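Local atomic coordinates of apical membrane antigen 1 (Babesia divergens, PDB entry 4APM), a protein that binds calcium and probably takes part in host-cell invasion by the parasite at the moving junction. Residues A[314-322]-A[340-348]. Sequence-based numbering, arbitrary orientation.
Sequences MNWANYDSN and AGSFAMTAV
Ser-321 meets the carbonyl of Gly-341 with its backbone N, which donates to that O at 2.7 Å; its OG is modelled too close to the same atom, so a second bond from the hydroxyl is doubtful. A first torsion of 58° sets OG between the backbone N and carbonyl carbon of Ser-321, which brings it to the edge of the Phe-343 ring, in its plane, 3.7 Å from CE1. Gly-341 adopts a positive phi of 85° where the chain turns a corner, and beside it Asp-320 OD1 accepts from Asn-322 N (2.8 Å), closing an Asx turn. Further along, the strands run antiparallel at 159°, with two hydrogen-bonded pairs: Ala-317 with Met-345, and Tyr-319 with Phe-343. Met-345 lays SD 4.0 Å from Tyr-319 CB, and Tyr-319 CD2 comes 4.3 Å from Phe-343 CD1. Helix 249-257 covers Ala-317, Tyr-319 and Met-345. On the other face, Thr-346 CG2 approaches Trp-316 CD1 obliquely at 3.9 Å; the indole NE1 bonds Phe-19 O, and its ring meets Phe-227 edge-to-face. At the far end Ala-347 N donates to Asn-315 O (2.8 Å) from above the carbonyl plane. The pairing makes 342-346 the outermost strand of a four-stranded antiparallel sheet, though its backbone also bonds to Ala-225 and Val-222. The whole is a regular antiparallel strand pair in which hydrogen-bonded and non-hydrogen-bonded pairs alternate, one face packed on helix 249-257 and the other on strand 225-231.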
loop_
_atom_site.group_PDB
_atom_site.type_symbol
_atom_site.label_atom_id
_atom_site.label_comp_id
_atom_site.label_asym_id
_atom_site.label_seq_id
_atom_site.Cartn_x
_atom_site.Cartn_y
_atom_site.Cartn_z
ATOM N N MET A 314 6.957 -2.918 7.963
ATOM C CA MET A 314 7.462 -3.407 6.685
ATOM C C MET A 314 6.447 -3.141 5.594
ATOM O O MET A 314 5.653 -4.024 5.266
ATOM C CB MET A 314 7.757 -4.886 6.769
ATOM C CG MET A 314 8.555 -5.235 8.002
ATOM S SD MET A 314 9.122 -6.942 7.933
ATOM C CE MET A 314 9.744 -7.116 9.604
ATOM N N ASN A 315 6.526 -1.953 4.995
ATOM C CA ASN A 315 5.455 -1.388 4.161
ATOM C C ASN A 315 5.624 -1.510 2.636
ATOM O O ASN A 315 4.800 -0.992 1.885
ATOM C CB ASN A 315 5.254 0.100 4.503
ATOM C CG ASN A 315 4.863 0.322 5.960
ATOM O OD1 ASN A 315 4.218 -0.536 6.582
ATOM N ND2 ASN A 315 5.191 1.513 6.495
ATOM N N TRP A 316 6.730 -2.103 2.196
ATOM C CA TRP A 316 7.134 -2.082 0.782
ATOM C C TRP A 316 7.744 -3.413 0.481
ATOM O O TRP A 316 8.303 -4.075 1.387
ATOM C CB TRP A 316 8.181 -0.989 0.508
ATOM C CG TRP A 316 7.955 0.351 1.188
ATOM C CD1 TRP A 316 7.361 1.491 0.638
ATOM C CD2 TRP A 316 8.385 0.760 2.539
ATOM N NE1 TRP A 316 7.372 2.541 1.552
ATOM C CE2 TRP A 316 7.964 2.157 2.707
ATOM C CE3 TRP A 316 9.002 0.115 3.603
ATOM C CZ2 TRP A 316 8.216 2.867 3.866
ATOM C CZ3 TRP A 316 9.259 0.854 4.781
ATOM C CH2 TRP A 316 8.876 2.199 4.898
ATOM N N ALA A 317 7.585 -3.859 -0.764
ATOM C CA ALA A 317 8.167 -5.130 -1.212
ATOM C C ALA A 317 8.578 -5.048 -2.675
ATOM O O ALA A 317 7.986 -4.288 -3.459
ATOM C CB ALA A 317 7.185 -6.282 -1.006
ATOM N N ASN A 318 9.610 -5.814 -3.022
ATOM C CA ASN A 318 10.032 -5.997 -4.405
ATOM C C ASN A 318 9.656 -7.367 -4.848
ATOM O O ASN A 318 10.075 -8.351 -4.253
ATOM C CB ASN A 318 11.536 -5.891 -4.507
ATOM C CG ASN A 318 12.057 -4.631 -3.887
ATOM O OD1 ASN A 318 12.415 -4.626 -2.713
ATOM N ND2 ASN A 318 12.019 -3.536 -4.637
ATOM N N TYR A 319 8.837 -7.435 -5.880
ATOM C CA TYR A 319 8.439 -8.695 -6.426
ATOM C C TYR A 319 9.101 -8.880 -7.779
ATOM O O TYR A 319 8.852 -8.115 -8.706
ATOM C CB TYR A 319 6.934 -8.769 -6.576
ATOM C CG TYR A 319 6.519 -10.027 -7.259
ATOM C CD1 TYR A 319 6.811 -11.272 -6.695
ATOM C CD2 TYR A 319 5.972 -9.988 -8.539
ATOM C CE1 TYR A 319 6.436 -12.450 -7.336
ATOM C CE2 TYR A 319 5.616 -11.144 -9.192
ATOM C CZ TYR A 319 5.857 -12.365 -8.596
ATOM O OH TYR A 319 5.534 -13.496 -9.278
ATOM N N ASP A 320 9.948 -9.895 -7.881
ATOM C CA ASP A 320 10.613 -10.205 -9.136
ATOM C C ASP A 320 9.751 -11.193 -9.901
ATOM O O ASP A 320 9.653 -12.355 -9.519
ATOM C CB ASP A 320 11.986 -10.822 -8.879
ATOM C CG ASP A 320 12.791 -10.994 -10.161
ATOM O OD1 ASP A 320 12.202 -11.400 -11.202
ATOM O OD2 ASP A 320 13.997 -10.699 -10.136
ATOM N N SER A 321 9.085 -10.732 -10.952
ATOM C CA SER A 321 8.170 -11.617 -11.670
ATOM C C SER A 321 8.869 -12.709 -12.484
ATOM O O SER A 321 8.230 -13.661 -12.867
ATOM C CB SER A 321 7.202 -10.820 -12.557
ATOM O OG SER A 321 7.933 -10.038 -13.481
ATOM N N ASN A 322 10.183 -12.593 -12.697
ATOM C CA ASN A 322 10.960 -13.662 -13.360
ATOM C C ASN A 322 11.334 -14.817 -12.449
ATOM O O ASN A 322 11.444 -15.947 -12.907
ATOM C CB ASN A 322 12.237 -13.113 -14.016
ATOM C CG ASN A 322 11.966 -11.918 -14.916
ATOM O OD1 ASN A 322 12.624 -10.881 -14.805
ATOM N ND2 ASN A 322 10.971 -12.046 -15.790
ATOM N N ALA A 340 13.927 -4.939 -15.444
ATOM C CA ALA A 340 12.777 -5.546 -16.120
ATOM C C ALA A 340 12.205 -6.704 -15.335
ATOM O O ALA A 340 12.948 -7.553 -14.856
ATOM C CB ALA A 340 13.173 -6.015 -17.519
ATOM N N GLY A 341 10.876 -6.763 -15.253
ATOM C CA GLY A 341 10.183 -7.838 -14.552
ATOM C C GLY A 341 10.011 -7.651 -13.048
ATOM O O GLY A 341 9.294 -8.423 -12.399
ATOM N N SER A 342 10.662 -6.641 -12.479
ATOM C CA SER A 342 10.504 -6.379 -11.050
ATOM C C SER A 342 9.367 -5.397 -10.720
ATOM O O SER A 342 9.174 -4.390 -11.429
ATOM C CB SER A 342 11.814 -5.885 -10.441
ATOM O OG SER A 342 11.554 -5.256 -9.192
ATOM N N PHE A 343 8.651 -5.649 -9.620
ATOM C CA PHE A 343 7.544 -4.760 -9.223
ATOM C C PHE A 343 7.737 -4.194 -7.824
ATOM O O PHE A 343 7.960 -4.943 -6.880
ATOM C CB PHE A 343 6.211 -5.489 -9.317
ATOM C CG PHE A 343 5.759 -5.747 -10.731
ATOM C CD1 PHE A 343 6.232 -6.861 -11.444
ATOM C CD2 PHE A 343 4.878 -4.869 -11.372
ATOM C CE1 PHE A 343 5.821 -7.104 -12.753
ATOM C CE2 PHE A 343 4.451 -5.119 -12.667
ATOM C CZ PHE A 343 4.912 -6.240 -13.356
ATOM N N ALA A 344 7.687 -2.874 -7.692
ATOM C CA ALA A 344 7.928 -2.244 -6.403
ATOM C C ALA A 344 6.560 -1.969 -5.819
ATOM O O ALA A 344 5.810 -1.155 -6.351
ATOM C CB ALA A 344 8.708 -0.939 -6.575
ATOM N N MET A 345 6.209 -2.703 -4.773
ATOM C CA MET A 345 4.851 -2.687 -4.233
ATOM C C MET A 345 4.804 -2.116 -2.808
ATOM O O MET A 345 5.814 -2.155 -2.092
ATOM C CB MET A 345 4.306 -4.100 -4.266
ATOM C CG MET A 345 4.381 -4.677 -5.688
ATOM S SD MET A 345 3.847 -6.363 -5.688
ATOM C CE MET A 345 2.061 -6.143 -5.670
ATOM N N THR A 346 3.645 -1.590 -2.398
ATOM C CA THR A 346 3.507 -1.087 -1.035
ATOM C C THR A 346 2.253 -1.654 -0.359
ATOM O O THR A 346 1.340 -2.168 -1.050
ATOM C CB THR A 346 3.484 0.457 -0.950
ATOM O OG1 THR A 346 2.172 0.923 -1.223
ATOM C CG2 THR A 346 4.464 1.124 -1.921
ATOM N N ALA A 347 2.243 -1.606 0.981
ATOM C CA ALA A 347 1.135 -2.135 1.766
ATOM C C ALA A 347 -0.196 -1.377 1.535
ATOM O O ALA A 347 -1.264 -1.898 1.887
ATOM C CB ALA A 347 1.480 -2.133 3.259
ATOM N N VAL A 348 -0.161 -0.148 1.007
ATOM C CA VAL A 348 -1.461 0.550 0.809
ATOM C C VAL A 348 -2.014 0.371 -0.595
ATOM O O VAL A 348 -3.232 0.517 -0.819
ATOM C CB VAL A 348 -1.427 2.058 1.150
ATOM C CG1 VAL A 348 -1.025 2.284 2.597
ATOM C CG2 VAL A 348 -0.499 2.797 0.219
#